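Local coordinates for protein probable hydrolase (Pseudomonas aeruginosa, PDB 3OM8) that is a probable alpha/beta-fold hydrolase, tentatively assigned as a 3-oxoadipate enol-lactonase that would open the lactone ring of its substrate, at residues L76-E81 / I105-L110; N125-L130 / V221-G227; V143-M149 / R185-A189; G158-P162 / V245-E251. All coordinates share one frame; numbering follows the deposited sequence.

Contact 1. Residues L76-E81 / I105-L110; sequences LARLGE and IVGQWL
Trp109 lays its indole against the first turn of helix 76-90, a knob seated in the hole framed by Leu76, Ala77, Gly80 and Glu81. One ring face rests on the backbone of Ala77, whose CA lies 3.5 Å from Trp109 CE2, and the methyl of Ala77 packs alongside, CB to CZ2 of Trp109 at 3.7 Å. Gly80 makes the closeness possible: having no side chain, it lets its CA come to 3.7 Å from Trp109 CE3. At the far end of the indole, Glu81 OE2 stands near the ring plane beside CH2, its carboxylate turned almost perpendicular to the ring. The pyrrole end meets Leu76, whose CG is 3.7 Å from Trp109 CD1. With CG anti to the backbone N (chi1 -170°), Trp109 swings its ring out over the neighbouring helix. Both methyls of Leu76 also touch Ile105, CD1 crossing to CG2 of Ile105 at 3.7 Å. On the other flank Val106 CG1 packs 4.0 Å from Gly80 CA, and Leu110 CD2 reaches the carbonyl oxygen of Gly80. No hydrogen bond links the segments. Farther out, Val106 and Leu110 lean on Phe97 of strand 95-100 and Val83 of helix 76-90, while the Trp109 ring meets that of His113. The segment axes cross at -83°, 9.1 Å apart, and Gly80 and Val106 bring the backbones nearest. This is helix-on-helix packing in an alpha/beta hydrolase fold, where helix 102-113 begins at the probable nucleophile elbow (Gly99, Ser101, Gly103).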
loop_
_atom_site.group_PDB
_atom_site.type_symbol
_atom_site.label_atom_id
_atom_site.label_comp_id
_atom_site.label_asym_id
_atom_site.label_seq_id
_atom_site.Cartn_x
_atom_site.Cartn_y
_atom_site.Cartn_z
ATOM N N LEU B 76 -20.231 19.677 -6.110
ATOM C CA LEU B 76 -19.265 18.789 -6.749
ATOM C C LEU B 76 -19.554 18.703 -8.245
ATOM O O LEU B 76 -18.649 18.807 -9.075
ATOM C CB LEU B 76 -19.309 17.394 -6.112
ATOM C CG LEU B 76 -18.296 16.378 -6.648
ATOM C CD1 LEU B 76 -16.878 16.948 -6.613
ATOM C CD2 LEU B 76 -18.386 15.065 -5.866
ATOM N N ALA B 77 -20.831 18.532 -8.573
ATOM C CA ALA B 77 -21.267 18.361 -9.952
ATOM C C ALA B 77 -20.805 19.518 -10.829
ATOM O O ALA B 77 -20.412 19.319 -11.979
ATOM C CB ALA B 77 -22.786 18.222 -10.006
ATOM N N ARG B 78 -20.872 20.729 -10.281
ATOM C CA ARG B 78 -20.443 21.926 -10.997
ATOM C C ARG B 78 -18.934 21.921 -11.234
ATOM O O ARG B 78 -18.476 22.326 -12.299
ATOM C CB ARG B 78 -20.847 23.186 -10.226
ATOM C CG ARG B 78 -20.493 24.493 -10.926
ATOM C CD ARG B 78 -21.174 24.619 -12.293
ATOM N NE ARG B 78 -20.204 24.514 -13.376
ATOM C CZ ARG B 78 -20.492 24.624 -14.669
ATOM N NH1 ARG B 78 -19.524 24.506 -15.569
ATOM N NH2 ARG B 78 -21.737 24.847 -15.067
ATOM N N LEU B 79 -18.165 21.476 -10.243
ATOM C CA LEU B 79 -16.713 21.373 -10.399
ATOM C C LEU B 79 -16.330 20.320 -11.457
ATOM O O LEU B 79 -15.315 20.444 -12.142
ATOM C CB LEU B 79 -16.051 21.038 -9.061
ATOM C CG LEU B 79 -16.268 22.016 -7.908
ATOM C CD1 LEU B 79 -15.522 21.537 -6.665
ATOM C CD2 LEU B 79 -15.819 23.419 -8.299
ATOM N N GLY B 80 -17.146 19.281 -11.583
ATOM C CA GLY B 80 -16.936 18.276 -12.606
ATOM C C GLY B 80 -17.310 18.803 -13.978
ATOM O O GLY B 80 -16.626 18.533 -14.964
ATOM N N GLU B 81 -18.400 19.563 -14.044
ATOM C CA GLU B 81 -18.848 20.132 -15.308
ATOM C C GLU B 81 -17.810 21.091 -15.891
ATOM O O GLU B 81 -17.663 21.197 -17.112
ATOM C CB GLU B 81 -20.198 20.832 -15.136
ATOM C CG GLU B 81 -21.368 19.873 -15.030
ATOM C CD GLU B 81 -21.655 19.156 -16.343
ATOM O OE1 GLU B 81 -21.419 19.754 -17.420
ATOM O OE2 GLU B 81 -22.123 17.996 -16.297
ATOM N N ILE B 105 -11.522 14.218 -5.933
ATOM C CA ILE B 105 -12.964 14.092 -5.738
ATOM C C ILE B 105 -13.671 14.402 -7.058
ATOM O O ILE B 105 -14.607 13.703 -7.463
ATOM C CB ILE B 105 -13.493 15.017 -4.616
ATOM C CG1 ILE B 105 -12.715 14.818 -3.309
ATOM C CG2 ILE B 105 -14.968 14.751 -4.361
ATOM C CD1 ILE B 105 -13.287 15.658 -2.123
ATOM N N VAL B 106 -13.207 15.446 -7.738
ATOM C CA VAL B 106 -13.672 15.714 -9.089
ATOM C C VAL B 106 -13.455 14.484 -9.976
ATOM O O VAL B 106 -14.320 14.112 -10.770
ATOM C CB VAL B 106 -12.977 16.945 -9.692
ATOM C CG1 VAL B 106 -13.440 17.166 -11.126
ATOM C CG2 VAL B 106 -13.275 18.184 -8.844
ATOM N N GLY B 107 -12.300 13.845 -9.822
ATOM C CA GLY B 107 -11.999 12.633 -10.562
ATOM C C GLY B 107 -13.035 11.545 -10.353
ATOM O O GLY B 107 -13.550 10.971 -11.315
ATOM N N GLN B 108 -13.342 11.247 -9.095
ATOM C CA GLN B 108 -14.315 10.205 -8.799
ATOM C C GLN B 108 -15.676 10.546 -9.406
ATOM O O GLN B 108 -16.364 9.661 -9.927
ATOM C CB GLN B 108 -14.441 10.005 -7.293
ATOM C CG GLN B 108 -13.172 9.504 -6.626
ATOM C CD GLN B 108 -13.177 9.761 -5.141
ATOM O OE1 GLN B 108 -13.908 9.117 -4.394
ATOM N NE2 GLN B 108 -12.369 10.720 -4.701
ATOM N N TRP B 109 -16.043 11.830 -9.349
ATOM C CA TRP B 109 -17.297 12.309 -9.927
ATOM C C TRP B 109 -17.343 12.107 -11.441
ATOM O O TRP B 109 -18.337 11.618 -11.977
ATOM C CB TRP B 109 -17.536 13.793 -9.596
ATOM C CG TRP B 109 -18.914 14.266 -9.970
ATOM C CD1 TRP B 109 -20.014 14.283 -9.167
ATOM C CD2 TRP B 109 -19.343 14.769 -11.247
ATOM N NE1 TRP B 109 -21.098 14.770 -9.857
ATOM C CE2 TRP B 109 -20.712 15.075 -11.136
ATOM C CE3 TRP B 109 -18.703 14.991 -12.470
ATOM C CZ2 TRP B 109 -21.453 15.597 -12.200
ATOM C CZ3 TRP B 109 -19.440 15.505 -13.527
ATOM C CH2 TRP B 109 -20.798 15.802 -13.385
ATOM N N LEU B 110 -16.274 12.492 -12.133
ATOM C CA LEU B 110 -16.223 12.298 -13.574
ATOM C C LEU B 110 -16.370 10.813 -13.931
ATOM O O LEU B 110 -17.060 10.460 -14.887
ATOM C CB LEU B 110 -14.934 12.870 -14.155
ATOM C CG LEU B 110 -14.819 14.384 -14.043
ATOM C CD1 LEU B 110 -13.384 14.852 -14.242
ATOM C CD2 LEU B 110 -15.753 15.046 -15.043
#

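Contact 2. Residues N125-L130 / V221-G227; sequences NTSAWL and VTAASHG
Thr126 and Ser127 run in an open, nearly extended backbone past Thr222 and the first turn of helix 224-233, with CA atoms 5.3 Å apart for Thr126 and Thr222 and 5.2 Å for Ser127 and His226. Ala223 is the N-cap of that helix. Two waters join the backbones: one lies between the carbonyl oxygens of Thr126 and Ala223, and the other accepts from Ala128 N and donates to His226 O. The geometry at Ser127 fits an ST turn, its OG accepting from Trp129 N, though OG is modelled too close to a neighbour and its place is less sure. Thr222 points toward the other segment. Its CG2 packs 3.6 Å from Thr126 CA, and its CB lies 3.5 Å from Thr126 O. The hydroxyl sits between the backbone N and the carbonyl carbon (chi1 43°), which brings OG1 to 3.0 Å from Asn125 O; its clear hydrogen-bond partner is Asp219. The end of Leu130 comes near, CD2 lying 3.8 Å from Val221 O and 4.1 Å from Thr222 CG2. Thr126 points away from 221-227, and its OG1 bonds to Ser101 O. Water thus joins polar backbone atoms, while the methyls of Thr222 and Leu130 supply apolar contact. The hydroxyls of Thr126 and Thr222 bond to Ser101 and Asp219, two members of the probable Ser-His-Asp triad, so the contact forms part of the second shell around that likely site.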
loop_
_atom_site.group_PDB
_atom_site.type_symbol
_atom_site.label_atom_id
_atom_site.label_comp_id
_atom_site.label_asym_id
_atom_site.label_seq_id
_atom_site.Cartn_x
_atom_site.Cartn_y
_atom_site.Cartn_z
ATOM N N ASN B 125 -3.861 11.392 -2.946
ATOM C CA ASN B 125 -4.154 12.016 -1.669
ATOM C C ASN B 125 -5.580 12.561 -1.653
ATOM O O ASN B 125 -5.800 13.776 -1.568
ATOM C CB ASN B 125 -3.164 13.152 -1.414
ATOM C CG ASN B 125 -1.719 12.673 -1.356
ATOM O OD1 ASN B 125 -1.203 12.365 -0.282
ATOM N ND2 ASN B 125 -1.055 12.637 -2.510
ATOM N N THR B 126 -6.543 11.659 -1.762
ATOM C CA THR B 126 -7.929 12.058 -1.873
ATOM C C THR B 126 -8.821 11.156 -1.037
ATOM O O THR B 126 -8.342 10.335 -0.250
ATOM C CB THR B 126 -8.407 12.058 -3.336
ATOM O OG1 THR B 126 -9.679 12.720 -3.423
ATOM C CG2 THR B 126 -8.540 10.632 -3.857
ATOM N N SER B 127 -10.125 11.313 -1.219
ATOM C CA SER B 127 -11.084 10.623 -0.384
ATOM C C SER B 127 -12.453 10.610 -1.039
ATOM O O SER B 127 -12.747 11.435 -1.903
ATOM C CB SER B 127 -11.151 11.306 0.981
ATOM O OG SER B 127 -12.299 10.902 1.697
ATOM N N ALA B 128 -13.285 9.663 -0.624
ATOM C CA ALA B 128 -14.657 9.584 -1.100
ATOM C C ALA B 128 -15.626 10.191 -0.090
ATOM O O ALA B 128 -16.814 10.319 -0.367
ATOM C CB ALA B 128 -15.033 8.148 -1.386
ATOM N N TRP B 129 -15.118 10.558 1.082
ATOM C CA TRP B 129 -15.972 11.110 2.128
ATOM C C TRP B 129 -15.153 11.710 3.254
ATOM O O TRP B 129 -14.424 11.003 3.947
ATOM C CB TRP B 129 -16.926 10.050 2.679
ATOM C CG TRP B 129 -17.682 10.489 3.909
ATOM C CD1 TRP B 129 -18.739 11.356 3.961
ATOM C CD2 TRP B 129 -17.440 10.068 5.260
ATOM N NE1 TRP B 129 -19.166 11.497 5.259
ATOM C CE2 TRP B 129 -18.387 10.717 6.075
ATOM C CE3 TRP B 129 -16.517 9.202 5.857
ATOM C CZ2 TRP B 129 -18.434 10.531 7.458
ATOM C CZ3 TRP B 129 -16.566 9.015 7.228
ATOM C CH2 TRP B 129 -17.516 9.681 8.013
ATOM N N LEU B 130 -15.290 13.022 3.434
ATOM C CA LEU B 130 -14.499 13.752 4.414
ATOM C C LEU B 130 -15.332 14.300 5.579
ATOM O O LEU B 130 -14.907 15.224 6.267
ATOM C CB LEU B 130 -13.710 14.870 3.722
ATOM C CG LEU B 130 -12.634 14.355 2.756
ATOM C CD1 LEU B 130 -12.048 15.473 1.906
ATOM C CD2 LEU B 130 -11.537 13.666 3.533
ATOM N N VAL B 221 -5.188 15.332 6.270
ATOM C CA VAL B 221 -6.275 15.860 5.454
ATOM C C VAL B 221 -7.093 14.712 4.846
ATOM O O VAL B 221 -8.256 14.505 5.191
ATOM C CB VAL B 221 -5.735 16.767 4.334
ATOM C CG1 VAL B 221 -6.880 17.329 3.507
ATOM C CG2 VAL B 221 -4.899 17.892 4.923
ATOM N N THR B 222 -6.470 13.959 3.942
ATOM C CA THR B 222 -7.084 12.774 3.355
ATOM C C THR B 222 -6.311 11.543 3.833
ATOM O O THR B 222 -5.304 11.156 3.230
ATOM C CB THR B 222 -7.071 12.838 1.818
ATOM O OG1 THR B 222 -5.792 13.305 1.377
ATOM C CG2 THR B 222 -8.131 13.800 1.310
ATOM N N ALA B 223 -6.779 10.948 4.928
ATOM C CA ALA B 223 -6.075 9.859 5.586
ATOM C C ALA B 223 -5.781 8.682 4.645
ATOM O O ALA B 223 -6.536 8.403 3.707
ATOM C CB ALA B 223 -6.860 9.398 6.798
ATOM N N ALA B 224 -4.675 7.995 4.894
ATOM C CA ALA B 224 -4.336 6.835 4.084
ATOM C C ALA B 224 -5.523 5.875 3.978
ATOM O O ALA B 224 -5.840 5.406 2.893
ATOM C CB ALA B 224 -3.100 6.128 4.639
ATOM N N SER B 225 -6.200 5.608 5.091
ATOM C CA SER B 225 -7.318 4.667 5.079
ATOM C C SER B 225 -8.410 5.073 4.085
ATOM O O SER B 225 -9.129 4.218 3.554
ATOM C CB SER B 225 -7.915 4.520 6.475
ATOM O OG SER B 225 -8.515 5.738 6.899
ATOM N N HIS B 226 -8.529 6.376 3.834
ATOM C CA HIS B 226 -9.508 6.896 2.876
ATOM C C HIS B 226 -9.223 6.395 1.476
ATOM O O HIS B 226 -10.122 5.952 0.761
ATOM C CB HIS B 226 -9.473 8.420 2.848
ATOM C CG HIS B 226 -10.163 9.062 4.007
ATOM N ND1 HIS B 226 -9.950 8.674 5.312
ATOM C CD2 HIS B 226 -11.053 10.075 4.059
ATOM C CE1 HIS B 226 -10.687 9.417 6.118
ATOM N NE2 HIS B 226 -11.364 10.275 5.380
ATOM N N GLY B 227 -7.963 6.484 1.079
ATOM C CA GLY B 227 -7.580 6.048 -0.248
ATOM C C GLY B 227 -7.577 4.520 -0.347
ATOM O O GLY B 227 -7.851 3.965 -1.411
HETATM O O HOH W 1 -5.994 9.108 0.877
HETATM O O HOH W 2 -12.757 7.418 0.959
#

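Contact 3. Residues V143-M149 / R185-A189; sequences VLQAEDM and RHGLA
Arg185 drives its guanidinium into the end of helix 134-145 and the turn beyond it, where three backbone carbonyls receive it. NH1 donates to Leu144 O at 2.7 Å and to Ala146 O at 2.8 Å; NH2 donates to Ala146 O at 3.0 Å and, more loosely, to Glu147 O at 3.3 Å. Ala146 O is thus gripped end-on by both terminal nitrogens, with NH1 in its carbonyl plane on a lone pair and NH2 above that plane. The oxygens of Leu144 and Glu147 lie in the guanidinium plane, yet in each case the donor nitrogen stands well above the carbonyl plane, not on a lone pair. All four bonds are bent, the N-H...O angles falling between 134° and 142°. The Arg185 chain bends at chi3 (57°), and its CD passes beside the carbonyls of Val143 and Leu144. Selenomethionine Met149 lays its CE over one guanidinium face, 3.9 Å from NH2 of Arg185, while its SE meets Leu188 CD1 tip to tip. Behind the polar group Val143 CG2 packs 3.7 Å from Leu188 CD1, and CD2 of Leu144 reaches both His186 and the methyl of Ala189. The partial negative charge of carbonyls at a helix C-terminal end would be expected to favour the cation. This is an arginine bound to main-chain carbonyls where helix 134-145 ends, joining it to helix 185-196 in the helical insertion between strands 118-124 and 211-216.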
loop_
_atom_site.group_PDB
_atom_site.type_symbol
_atom_site.label_atom_id
_atom_site.label_comp_id
_atom_site.label_asym_id
_atom_site.label_seq_id
_atom_site.Cartn_x
_atom_site.Cartn_y
_atom_site.Cartn_z
ATOM N N VAL B 143 -13.469 31.243 7.320
ATOM C CA VAL B 143 -12.731 31.845 6.209
ATOM C C VAL B 143 -13.407 33.135 5.709
ATOM O O VAL B 143 -12.729 34.113 5.398
ATOM C CB VAL B 143 -12.465 30.845 5.032
ATOM C CG1 VAL B 143 -13.748 30.502 4.278
ATOM C CG2 VAL B 143 -11.441 31.420 4.072
ATOM N N LEU B 144 -14.737 33.145 5.647
ATOM C CA LEU B 144 -15.471 34.354 5.239
ATOM C C LEU B 144 -15.232 35.560 6.156
ATOM O O LEU B 144 -15.220 36.698 5.701
ATOM C CB LEU B 144 -16.977 34.084 5.141
ATOM C CG LEU B 144 -17.420 33.147 4.021
ATOM C CD1 LEU B 144 -18.907 32.870 4.145
ATOM C CD2 LEU B 144 -17.085 33.741 2.660
ATOM N N GLN B 145 -15.038 35.308 7.444
ATOM C CA GLN B 145 -14.912 36.388 8.418
ATOM C C GLN B 145 -13.475 36.851 8.650
ATOM O O GLN B 145 -13.252 37.834 9.339
ATOM C CB GLN B 145 -15.556 35.974 9.741
ATOM C CG GLN B 145 -17.050 35.814 9.621
ATOM C CD GLN B 145 -17.712 37.133 9.240
ATOM O OE1 GLN B 145 -17.256 38.199 9.651
ATOM N NE2 GLN B 145 -18.780 37.068 8.448
ATOM N N ALA B 146 -12.502 36.155 8.071
ATOM C CA ALA B 146 -11.100 36.457 8.343
ATOM C C ALA B 146 -10.683 37.846 7.886
ATOM O O ALA B 146 -11.147 38.339 6.859
ATOM C CB ALA B 146 -10.208 35.423 7.700
ATOM N N GLU B 147 -9.792 38.474 8.644
ATOM C CA GLU B 147 -9.210 39.731 8.191
ATOM C C GLU B 147 -8.473 39.431 6.887
ATOM O O GLU B 147 -8.804 39.988 5.841
ATOM C CB GLU B 147 -8.264 40.327 9.238
ATOM C CG GLU B 147 -8.464 41.812 9.497
ATOM C CD GLU B 147 -9.633 42.092 10.438
ATOM O OE1 GLU B 147 -9.729 41.421 11.489
ATOM O OE2 GLU B 147 -10.455 42.984 10.130
ATOM N N ASP B 148 -7.493 38.529 6.953
ATOM C CA ASP B 148 -6.779 38.064 5.755
ATOM C C ASP B 148 -6.581 36.539 5.763
ATOM O O ASP B 148 -6.972 35.863 6.714
ATOM C CB ASP B 148 -5.430 38.772 5.625
ATOM C CG ASP B 148 -4.502 38.477 6.791
ATOM O OD1 ASP B 148 -3.702 39.367 7.149
ATOM O OD2 ASP B 148 -4.571 37.359 7.353
HETATM N N MSE B 149 -5.964 36.004 4.709
HETATM C CA MSE B 149 -5.780 34.556 4.590
HETATM C C MSE B 149 -4.576 33.980 5.363
HETATM O O MSE B 149 -4.254 32.805 5.210
HETATM C CB MSE B 149 -5.713 34.134 3.116
HETATM C CG MSE B 149 -6.997 34.357 2.314
HETATM SE SE MSE B 149 -8.594 33.451 3.008
HETATM C CE MSE B 149 -9.150 34.794 4.324
ATOM N N ARG B 185 -11.387 34.198 -0.664
ATOM C CA ARG B 185 -12.085 33.466 0.382
ATOM C C ARG B 185 -13.332 32.767 -0.125
ATOM O O ARG B 185 -13.803 31.817 0.500
ATOM C CB ARG B 185 -12.444 34.389 1.547
ATOM C CG ARG B 185 -13.520 35.424 1.232
ATOM C CD ARG B 185 -13.619 36.441 2.363
ATOM N NE ARG B 185 -12.339 37.097 2.611
ATOM C CZ ARG B 185 -12.006 37.670 3.762
ATOM N NH1 ARG B 185 -12.860 37.663 4.772
ATOM N NH2 ARG B 185 -10.819 38.245 3.905
ATOM N N HIS B 186 -13.878 33.242 -1.240
ATOM C CA HIS B 186 -15.078 32.631 -1.801
ATOM C C HIS B 186 -14.757 31.343 -2.571
ATOM O O HIS B 186 -15.584 30.435 -2.650
ATOM C CB HIS B 186 -15.844 33.631 -2.672
ATOM C CG HIS B 186 -16.400 34.787 -1.898
ATOM N ND1 HIS B 186 -17.602 34.720 -1.226
ATOM C CD2 HIS B 186 -15.897 36.018 -1.648
ATOM C CE1 HIS B 186 -17.818 35.863 -0.602
ATOM N NE2 HIS B 186 -16.800 36.669 -0.845
ATOM N N GLY B 187 -13.559 31.276 -3.143
ATOM C CA GLY B 187 -13.085 30.042 -3.751
ATOM C C GLY B 187 -12.987 28.937 -2.707
ATOM O O GLY B 187 -13.505 27.835 -2.898
ATOM N N LEU B 188 -12.328 29.247 -1.595
ATOM C CA LEU B 188 -12.234 28.335 -0.461
ATOM C C LEU B 188 -13.607 27.954 0.094
ATOM O O LEU B 188 -13.923 26.774 0.248
ATOM C CB LEU B 188 -11.404 28.967 0.653
ATOM C CG LEU B 188 -9.960 29.310 0.304
ATOM C CD1 LEU B 188 -9.239 29.833 1.533
ATOM C CD2 LEU B 188 -9.272 28.076 -0.224
ATOM N N ALA B 189 -14.415 28.958 0.411
ATOM C CA ALA B 189 -15.735 28.720 0.982
ATOM C C ALA B 189 -16.586 27.865 0.053
ATOM O O ALA B 189 -17.243 26.930 0.493
ATOM C CB ALA B 189 -16.445 30.057 1.305
#

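Contact 4. Residues G158-P162 / V245-E251; sequences GNWFP and VHLSNVE
Trp160 slides its five-membered ring past the imidazole of His246, the planes only 22° apart but offset so far that the rings barely overlap, centroids 5.2 Å apart. His246 is the probable histidine of an alpha/beta hydrolase triad: its ND1 bonds to Asp219 and its NE2 weakly to Ser101. The imidazole is carried to the indole with CG anti to the backbone N (chi1 -174°), which sets CD2 3.5 Å from Trp160 CD1. Leu247 CD1 touches both aromatics of the other segment, 3.9 Å from CE3 of Trp160 and 3.6 Å from CZ of Phe161. Val250 CG1 comes up to the edge of the Phe161 ring, near its plane. Phe176 of helix 171-181 backs the cluster, touching Trp160, Leu247 and Val250. Val245 divides its branches: CG1 presses against the carbonyl oxygen of Asn159, whereas CG2 packs 3.7 Å from Pro162 CD. The Pro162 ring also meets the Glu251 carboxylate. That carboxylate is held in turn by the loop before the histidine, since OE1 accepts from Val245 N on its syn side, in a nearly straight bond of 166°. A second subunit reaches this edge, with its Arg201 bonded to Gly158 O and its Trp129 packed on Asn159. One water lies doubtfully close to Trp160 O; more securely, it accepts from Leu247 N at 2.7 Å and donates to OE1 of Glu251 at 2.8 Å.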
loop_
_atom_site.group_PDB
_atom_site.type_symbol
_atom_site.label_atom_id
_atom_site.label_comp_id
_atom_site.label_asym_id
_atom_site.label_seq_id
_atom_site.Cartn_x
_atom_site.Cartn_y
_atom_site.Cartn_z
ATOM N N GLY B 158 0.200 23.793 7.667
ATOM C CA GLY B 158 0.433 22.962 8.826
ATOM C C GLY B 158 -0.047 21.536 8.639
ATOM O O GLY B 158 0.548 20.615 9.197
ATOM N N ASN B 159 -1.115 21.351 7.861
ATOM C CA ASN B 159 -1.626 20.011 7.563
ATOM C C ASN B 159 -0.959 19.369 6.356
ATOM O O ASN B 159 -0.954 18.148 6.228
ATOM C CB ASN B 159 -3.136 20.032 7.318
ATOM C CG ASN B 159 -3.926 20.305 8.581
ATOM O OD1 ASN B 159 -4.236 19.395 9.357
ATOM N ND2 ASN B 159 -4.245 21.565 8.798
ATOM N N TRP B 160 -0.424 20.202 5.471
ATOM C CA TRP B 160 0.089 19.753 4.181
ATOM C C TRP B 160 1.518 19.240 4.274
ATOM O O TRP B 160 1.895 18.322 3.567
ATOM C CB TRP B 160 0.090 20.901 3.184
ATOM C CG TRP B 160 -1.229 21.224 2.552
ATOM C CD1 TRP B 160 -2.410 20.563 2.712
ATOM C CD2 TRP B 160 -1.489 22.302 1.646
ATOM N NE1 TRP B 160 -3.391 21.167 1.958
ATOM C CE2 TRP B 160 -2.846 22.230 1.289
ATOM C CE3 TRP B 160 -0.698 23.314 1.093
ATOM C CZ2 TRP B 160 -3.428 23.126 0.405
ATOM C CZ3 TRP B 160 -1.278 24.202 0.213
ATOM C CH2 TRP B 160 -2.630 24.106 -0.119
ATOM N N PHE B 161 2.324 19.860 5.121
ATOM C CA PHE B 161 3.736 19.543 5.141
ATOM C C PHE B 161 4.193 18.945 6.462
ATOM O O PHE B 161 3.643 19.259 7.531
ATOM C CB PHE B 161 4.580 20.782 4.806
ATOM C CG PHE B 161 4.359 21.303 3.422
ATOM C CD1 PHE B 161 4.812 20.602 2.321
ATOM C CD2 PHE B 161 3.680 22.488 3.218
ATOM C CE1 PHE B 161 4.599 21.076 1.038
ATOM C CE2 PHE B 161 3.463 22.963 1.943
ATOM C CZ PHE B 161 3.926 22.265 0.854
ATOM N N PRO B 162 5.212 18.071 6.385
ATOM C CA PRO B 162 5.923 17.617 7.579
ATOM C C PRO B 162 6.354 18.845 8.364
ATOM O O PRO B 162 6.950 19.745 7.777
ATOM C CB PRO B 162 7.159 16.914 6.999
ATOM C CG PRO B 162 6.746 16.475 5.635
ATOM C CD PRO B 162 5.788 17.517 5.143
ATOM N N VAL B 245 2.971 13.073 3.559
ATOM C CA VAL B 245 1.851 13.717 4.240
ATOM C C VAL B 245 0.696 13.958 3.261
ATOM O O VAL B 245 -0.127 13.074 3.074
ATOM C CB VAL B 245 2.280 15.010 4.935
ATOM C CG1 VAL B 245 1.123 15.583 5.743
ATOM C CG2 VAL B 245 3.482 14.737 5.841
ATOM N N HIS B 246 0.626 15.118 2.615
ATOM C CA HIS B 246 -0.531 15.368 1.741
ATOM C C HIS B 246 -0.239 15.707 0.273
ATOM O O HIS B 246 -1.007 15.336 -0.611
ATOM C CB HIS B 246 -1.492 16.403 2.348
ATOM C CG HIS B 246 -2.755 16.586 1.561
ATOM N ND1 HIS B 246 -3.683 15.580 1.399
ATOM C CD2 HIS B 246 -3.246 17.661 0.897
ATOM C CE1 HIS B 246 -4.687 16.022 0.661
ATOM N NE2 HIS B 246 -4.447 17.284 0.346
ATOM N N LEU B 247 0.846 16.423 0.009
ATOM C CA LEU B 247 1.203 16.737 -1.369
ATOM C C LEU B 247 2.334 15.804 -1.795
ATOM O O LEU B 247 3.498 16.203 -1.883
ATOM C CB LEU B 247 1.619 18.199 -1.515
ATOM C CG LEU B 247 0.582 19.277 -1.147
ATOM C CD1 LEU B 247 1.272 20.588 -0.893
ATOM C CD2 LEU B 247 -0.477 19.441 -2.222
ATOM N N SER B 248 1.983 14.553 -2.067
ATOM C CA SER B 248 3.003 13.521 -2.265
ATOM C C SER B 248 3.839 13.748 -3.527
ATOM O O SER B 248 4.997 13.358 -3.570
ATOM C CB SER B 248 2.383 12.126 -2.213
ATOM O OG SER B 248 1.333 11.991 -3.148
ATOM N N ASN B 249 3.277 14.426 -4.528
ATOM C CA ASN B 249 4.057 14.797 -5.711
ATOM C C ASN B 249 5.176 15.762 -5.359
ATOM O O ASN B 249 6.207 15.805 -6.030
ATOM C CB ASN B 249 3.179 15.399 -6.809
ATOM C CG ASN B 249 2.593 16.772 -6.423
ATOM O OD1 ASN B 249 1.946 16.920 -5.387
ATOM N ND2 ASN B 249 2.809 17.766 -7.274
ATOM N N VAL B 250 4.976 16.540 -4.302
ATOM C CA VAL B 250 5.989 17.493 -3.859
ATOM C C VAL B 250 7.100 16.785 -3.068
ATOM O O VAL B 250 8.293 17.038 -3.264
ATOM C CB VAL B 250 5.342 18.620 -3.005
ATOM C CG1 VAL B 250 6.404 19.548 -2.404
ATOM C CG2 VAL B 250 4.335 19.395 -3.845
ATOM N N GLU B 251 6.699 15.889 -2.177
ATOM C CA GLU B 251 7.649 15.223 -1.303
ATOM C C GLU B 251 8.466 14.138 -2.022
ATOM O O GLU B 251 9.650 13.976 -1.759
ATOM C CB GLU B 251 6.913 14.592 -0.132
ATOM C CG GLU B 251 6.635 15.519 1.028
ATOM C CD GLU B 251 5.923 14.790 2.136
ATOM O OE1 GLU B 251 4.688 14.927 2.195
ATOM O OE2 GLU B 251 6.591 14.059 2.916
HETATM O O HOH W 3 2.923 17.034 1.636
#

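From the N terminus, contact 1 closes first, joining helices 76-90 and 102-113 across the 23 residues that hold strand 95-100. Contact 2 opens after strand 118-124 and returns only at 221-227, enclosing contact 3, which ties helix 134-145 to helix 185-196. Contact 4 starts at 158-162, within the spans of both, and ends at 245-251, so it crosses contacts 2 and 3. Contacts 1 and 2 meet where Gln108 bonds to Ser127 O; contacts 2 and 4 meet where Thr222 touches His246, and both reach the second subunit. Contact 3 stays within the helical insertion, whereas contact 4 links that insertion to the probable catalytic histidine loop.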